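Local coordinates for protein TRAP-type C4-dicarboxylate:H+ symport system substrate-binding component DctP (Shewanella oneidensis, PDB 4MX6) that binds succinate in the periplasm and probably delivers C4-dicarboxylates to a TRAP-type proton symporter, at residues 36-46 with 70-81. Sequence-based numbering, arbitrary orientation.
Sequences PVEIKFSHVVA and YTVSVFPNSQLF
Strands 37-42 and 70-75 pair in parallel, in register from Val37 with Tyr70 to Ser42 with Phe75; their axes pass 4.6 Å apart at a crossing angle of -27°, as the two strands of a beta-alpha-beta unit whose crossover is helix 50-65. Six backbone bonds link them, from Thr71 N to Val37 O (3.0 Å) through to His43 N on Phe75 O. Beyond the strands the loops remain joined: Ser78 N reaches a lone pair of His43 O in the carbonyl plane, whereas Asn77 N meets Val45 O from above the plane of the Val45 carbonyl, off its lone pairs. On the helix-facing side, Val37 CB lies 3.6 Å from Tyr70 CD2, and Ile39 CD1 approaches the same ring carbon. On the other face Glu38, extended with CG anti to its backbone N (chi1 -178°), accepts a hydrogen bond from Ser73 OG on the anti side of OE2, 2.7 Å away and 17° out of the carboxylate plane, while the aliphatic chain of Lys40 passes obliquely by the Phe75 ring, CG to CE1 3.9 Å. Pro76 CA sits over one face of the His43 imidazole, 3.7 Å from its centroid (CH-pi); in the ring plane, His43 ND1 accepts a bent hydrogen bond from Val45 N (3.2 Å). Water bridges Ser42 OG to Phe81 O. Because Val45 lies against the bound succinate beside Lys51 and Asn223, the bonds at Val45 N and O probably help hold this loop against the ligand.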
loop_
_atom_site.group_PDB
_atom_site.type_symbol
_atom_site.label_atom_id
_atom_site.label_comp_id
_atom_site.label_asym_id
_atom_site.label_seq_id
_atom_site.Cartn_x
_atom_site.Cartn_y
_atom_site.Cartn_z
ATOM N N PRO A 36 -19.276 10.513 -23.716
ATOM C CA PRO A 36 -18.652 9.245 -23.328
ATOM C C PRO A 36 -18.967 8.964 -21.872
ATOM O O PRO A 36 -19.173 9.910 -21.101
ATOM C CB PRO A 36 -17.152 9.520 -23.491
ATOM C CG PRO A 36 -17.069 10.717 -24.393
ATOM C CD PRO A 36 -18.284 11.525 -24.111
ATOM N N VAL A 37 -19.021 7.697 -21.498
ATOM C CA VAL A 37 -19.209 7.344 -20.105
ATOM C C VAL A 37 -17.944 7.742 -19.346
ATOM O O VAL A 37 -16.830 7.371 -19.724
ATOM C CB VAL A 37 -19.521 5.844 -19.941
ATOM C CG1 VAL A 37 -19.526 5.447 -18.480
ATOM C CG2 VAL A 37 -20.869 5.518 -20.574
ATOM N N GLU A 38 -18.115 8.539 -18.297
ATOM C CA GLU A 38 -16.982 8.936 -17.470
ATOM C C GLU A 38 -16.708 7.896 -16.401
ATOM O O GLU A 38 -17.592 7.534 -15.620
ATOM C CB GLU A 38 -17.218 10.295 -16.814
ATOM C CG GLU A 38 -16.026 10.778 -15.972
ATOM C CD GLU A 38 -16.289 12.082 -15.247
ATOM O OE1 GLU A 38 -17.468 12.483 -15.149
ATOM O OE2 GLU A 38 -15.316 12.721 -14.783
ATOM N N ILE A 39 -15.469 7.428 -16.386
ATOM C CA ILE A 39 -14.961 6.522 -15.376
ATOM C C ILE A 39 -14.042 7.318 -14.456
ATOM O O ILE A 39 -13.083 7.916 -14.926
ATOM C CB ILE A 39 -14.149 5.399 -16.042
ATOM C CG1 ILE A 39 -15.046 4.494 -16.889
ATOM C CG2 ILE A 39 -13.435 4.581 -15.003
ATOM C CD1 ILE A 39 -14.265 3.507 -17.735
ATOM N N LYS A 40 -14.355 7.368 -13.164
ATOM C CA LYS A 40 -13.515 8.089 -12.207
ATOM C C LYS A 40 -12.600 7.130 -11.453
ATOM O O LYS A 40 -13.046 6.066 -11.015
ATOM C CB LYS A 40 -14.378 8.861 -11.214
ATOM C CG LYS A 40 -15.248 9.906 -11.861
ATOM C CD LYS A 40 -16.025 10.725 -10.836
ATOM C CE LYS A 40 -17.058 11.609 -11.513
ATOM N NZ LYS A 40 -17.723 12.520 -10.564
ATOM N N PHE A 41 -11.327 7.522 -11.323
ATOM C CA PHE A 41 -10.303 6.758 -10.606
ATOM C C PHE A 41 -9.702 7.728 -9.599
ATOM O O PHE A 41 -9.060 8.710 -9.990
ATOM C CB PHE A 41 -9.243 6.275 -11.594
ATOM C CG PHE A 41 -8.299 5.214 -11.053
ATOM C CD1 PHE A 41 -7.842 5.204 -9.745
ATOM C CD2 PHE A 41 -7.860 4.223 -11.888
ATOM C CE1 PHE A 41 -6.980 4.213 -9.301
ATOM C CE2 PHE A 41 -7.006 3.234 -11.445
ATOM C CZ PHE A 41 -6.556 3.248 -10.155
ATOM N N SER A 42 -9.935 7.505 -8.311
ATOM C CA SER A 42 -9.345 8.367 -7.295
ATOM C C SER A 42 -8.284 7.625 -6.511
ATOM O O SER A 42 -8.355 6.411 -6.348
ATOM C CB SER A 42 -10.412 8.939 -6.355
ATOM O OG SER A 42 -11.077 7.943 -5.593
ATOM N N HIS A 43 -7.307 8.370 -6.014
ATOM C CA HIS A 43 -6.300 7.823 -5.128
ATOM C C HIS A 43 -5.678 8.917 -4.265
ATOM O O HIS A 43 -5.987 10.113 -4.427
ATOM C CB HIS A 43 -5.258 7.033 -5.936
ATOM C CG HIS A 43 -4.416 7.859 -6.854
ATOM N ND1 HIS A 43 -3.355 8.603 -6.389
ATOM C CD2 HIS A 43 -4.463 8.043 -8.198
ATOM C CE1 HIS A 43 -2.781 9.206 -7.417
ATOM N NE2 HIS A 43 -3.434 8.888 -8.522
ATOM N N VAL A 44 -4.809 8.502 -3.348
ATOM C CA VAL A 44 -4.288 9.394 -2.315
ATOM C C VAL A 44 -2.830 9.790 -2.512
ATOM O O VAL A 44 -2.286 10.530 -1.699
ATOM C CB VAL A 44 -4.466 8.776 -0.899
ATOM C CG1 VAL A 44 -5.922 8.436 -0.679
ATOM C CG2 VAL A 44 -3.569 7.558 -0.672
ATOM N N VAL A 45 -2.160 9.269 -3.535
ATOM C CA VAL A 45 -0.739 9.550 -3.714
ATOM C C VAL A 45 -0.457 10.662 -4.724
ATOM O O VAL A 45 -1.339 11.140 -5.424
ATOM C CB VAL A 45 0.073 8.277 -4.052
ATOM C CG1 VAL A 45 -0.086 7.243 -2.930
ATOM C CG2 VAL A 45 -0.303 7.677 -5.404
ATOM N N ALA A 46 0.804 11.079 -4.767
ATOM C CA ALA A 46 1.255 12.032 -5.774
ATOM C C ALA A 46 1.202 11.401 -7.170
ATOM O O ALA A 46 1.201 10.184 -7.326
ATOM C CB ALA A 46 2.659 12.506 -5.459
ATOM N N TYR A 70 -15.658 5.886 -23.711
ATOM C CA TYR A 70 -15.311 5.994 -22.303
ATOM C C TYR A 70 -14.183 6.994 -22.146
ATOM O O TYR A 70 -13.327 7.127 -23.019
ATOM C CB TYR A 70 -14.871 4.633 -21.730
ATOM C CG TYR A 70 -15.987 3.626 -21.712
ATOM C CD1 TYR A 70 -16.254 2.830 -22.822
ATOM C CD2 TYR A 70 -16.808 3.501 -20.605
ATOM C CE1 TYR A 70 -17.297 1.930 -22.825
ATOM C CE2 TYR A 70 -17.848 2.610 -20.594
ATOM C CZ TYR A 70 -18.092 1.821 -21.705
ATOM O OH TYR A 70 -19.134 0.922 -21.707
ATOM N N THR A 71 -14.188 7.698 -21.021
ATOM C CA THR A 71 -13.074 8.552 -20.643
ATOM C C THR A 71 -12.772 8.279 -19.182
ATOM O O THR A 71 -13.679 7.945 -18.429
ATOM C CB THR A 71 -13.404 10.044 -20.842
ATOM O OG1 THR A 71 -12.234 10.827 -20.601
ATOM C CG2 THR A 71 -14.523 10.485 -19.912
ATOM N N VAL A 72 -11.506 8.404 -18.789
ATOM C CA VAL A 72 -11.109 8.176 -17.407
ATOM C C VAL A 72 -10.640 9.491 -16.791
ATOM O O VAL A 72 -9.731 10.119 -17.321
ATOM C CB VAL A 72 -9.965 7.145 -17.302
ATOM C CG1 VAL A 72 -9.609 6.893 -15.839
ATOM C CG2 VAL A 72 -10.341 5.845 -17.973
ATOM N N SER A 73 -11.278 9.907 -15.698
ATOM C CA SER A 73 -10.840 11.060 -14.926
ATOM C C SER A 73 -10.069 10.570 -13.713
ATOM O O SER A 73 -10.576 9.755 -12.945
ATOM C CB SER A 73 -12.033 11.907 -14.488
ATOM O OG SER A 73 -12.714 12.419 -15.617
ATOM N N VAL A 74 -8.851 11.074 -13.551
ATOM C CA VAL A 74 -7.979 10.647 -12.468
ATOM C C VAL A 74 -7.843 11.768 -11.444
ATOM O O VAL A 74 -7.566 12.913 -11.792
ATOM C CB VAL A 74 -6.584 10.252 -13.009
ATOM C CG1 VAL A 74 -5.636 9.893 -11.877
ATOM C CG2 VAL A 74 -6.696 9.086 -13.990
ATOM N N PHE A 75 -8.002 11.412 -10.165
ATOM C CA PHE A 75 -7.998 12.372 -9.067
ATOM C C PHE A 75 -6.956 11.947 -8.042
ATOM O O PHE A 75 -7.243 11.122 -7.170
ATOM C CB PHE A 75 -9.385 12.434 -8.411
ATOM C CG PHE A 75 -10.491 12.771 -9.370
ATOM C CD1 PHE A 75 -11.147 11.770 -10.074
ATOM C CD2 PHE A 75 -10.885 14.083 -9.567
ATOM C CE1 PHE A 75 -12.161 12.074 -10.960
ATOM C CE2 PHE A 75 -11.908 14.387 -10.464
ATOM C CZ PHE A 75 -12.534 13.378 -11.151
ATOM N N PRO A 76 -5.725 12.478 -8.142
ATOM C CA PRO A 76 -4.649 12.090 -7.224
ATOM C C PRO A 76 -4.730 12.861 -5.906
ATOM O O PRO A 76 -5.584 13.749 -5.754
ATOM C CB PRO A 76 -3.396 12.513 -7.993
ATOM C CG PRO A 76 -3.837 13.773 -8.703
ATOM C CD PRO A 76 -5.264 13.471 -9.136
ATOM N N ASN A 77 -3.856 12.528 -4.964
ATOM C CA ASN A 77 -3.638 13.369 -3.783
ATOM C C ASN A 77 -4.880 13.598 -2.928
ATOM O O ASN A 77 -4.990 14.640 -2.282
ATOM C CB ASN A 77 -3.134 14.761 -4.203
ATOM C CG ASN A 77 -1.781 14.729 -4.837
ATOM O OD1 ASN A 77 -0.838 14.222 -4.244
ATOM N ND2 ASN A 77 -1.659 15.305 -6.038
ATOM N N SER A 78 -5.794 12.638 -2.909
ATOM C CA SER A 78 -7.015 12.737 -2.111
ATOM C C SER A 78 -7.895 13.916 -2.544
ATOM O O SER A 78 -8.737 14.387 -1.775
ATOM C CB SER A 78 -6.705 12.852 -0.603
ATOM O OG SER A 78 -5.949 11.750 -0.132
ATOM N N GLN A 79 -7.731 14.381 -3.778
ATOM C CA GLN A 79 -8.462 15.567 -4.227
ATOM C C GLN A 79 -9.964 15.298 -4.376
ATOM O O GLN A 79 -10.764 16.220 -4.268
ATOM C CB GLN A 79 -7.875 16.105 -5.536
ATOM C CG GLN A 79 -6.462 16.676 -5.396
ATOM C CD GLN A 79 -5.765 16.856 -6.739
ATOM O OE1 GLN A 79 -6.389 16.723 -7.798
ATOM N NE2 GLN A 79 -4.461 17.149 -6.704
ATOM N N LEU A 80 -10.342 14.050 -4.639
ATOM C CA LEU A 80 -11.757 13.690 -4.717
ATOM C C LEU A 80 -12.193 12.888 -3.482
ATOM O O LEU A 80 -13.066 13.330 -2.738
ATOM C CB LEU A 80 -12.064 12.926 -6.004
ATOM C CG LEU A 80 -13.554 12.673 -6.271
ATOM C CD1 LEU A 80 -14.305 13.987 -6.480
ATOM C CD2 LEU A 80 -13.720 11.750 -7.465
ATOM N N PHE A 81 -11.588 11.720 -3.284
ATOM C CA PHE A 81 -11.819 10.902 -2.095
ATOM C C PHE A 81 -10.481 10.552 -1.462
ATOM O O PHE A 81 -9.468 10.376 -2.155
ATOM C CB PHE A 81 -12.624 9.642 -2.440
ATOM C CG PHE A 81 -13.972 9.957 -2.999
ATOM C CD1 PHE A 81 -14.917 10.593 -2.217
ATOM C CD2 PHE A 81 -14.284 9.660 -4.314
ATOM C CE1 PHE A 81 -16.156 10.918 -2.733
ATOM C CE2 PHE A 81 -15.527 9.979 -4.831
ATOM C CZ PHE A 81 -16.455 10.609 -4.044
HETATM O O HOH W 1 -9.194 7.797 -3.439
HETATM O O HOH W 2 -3.384 12.235 0.095
#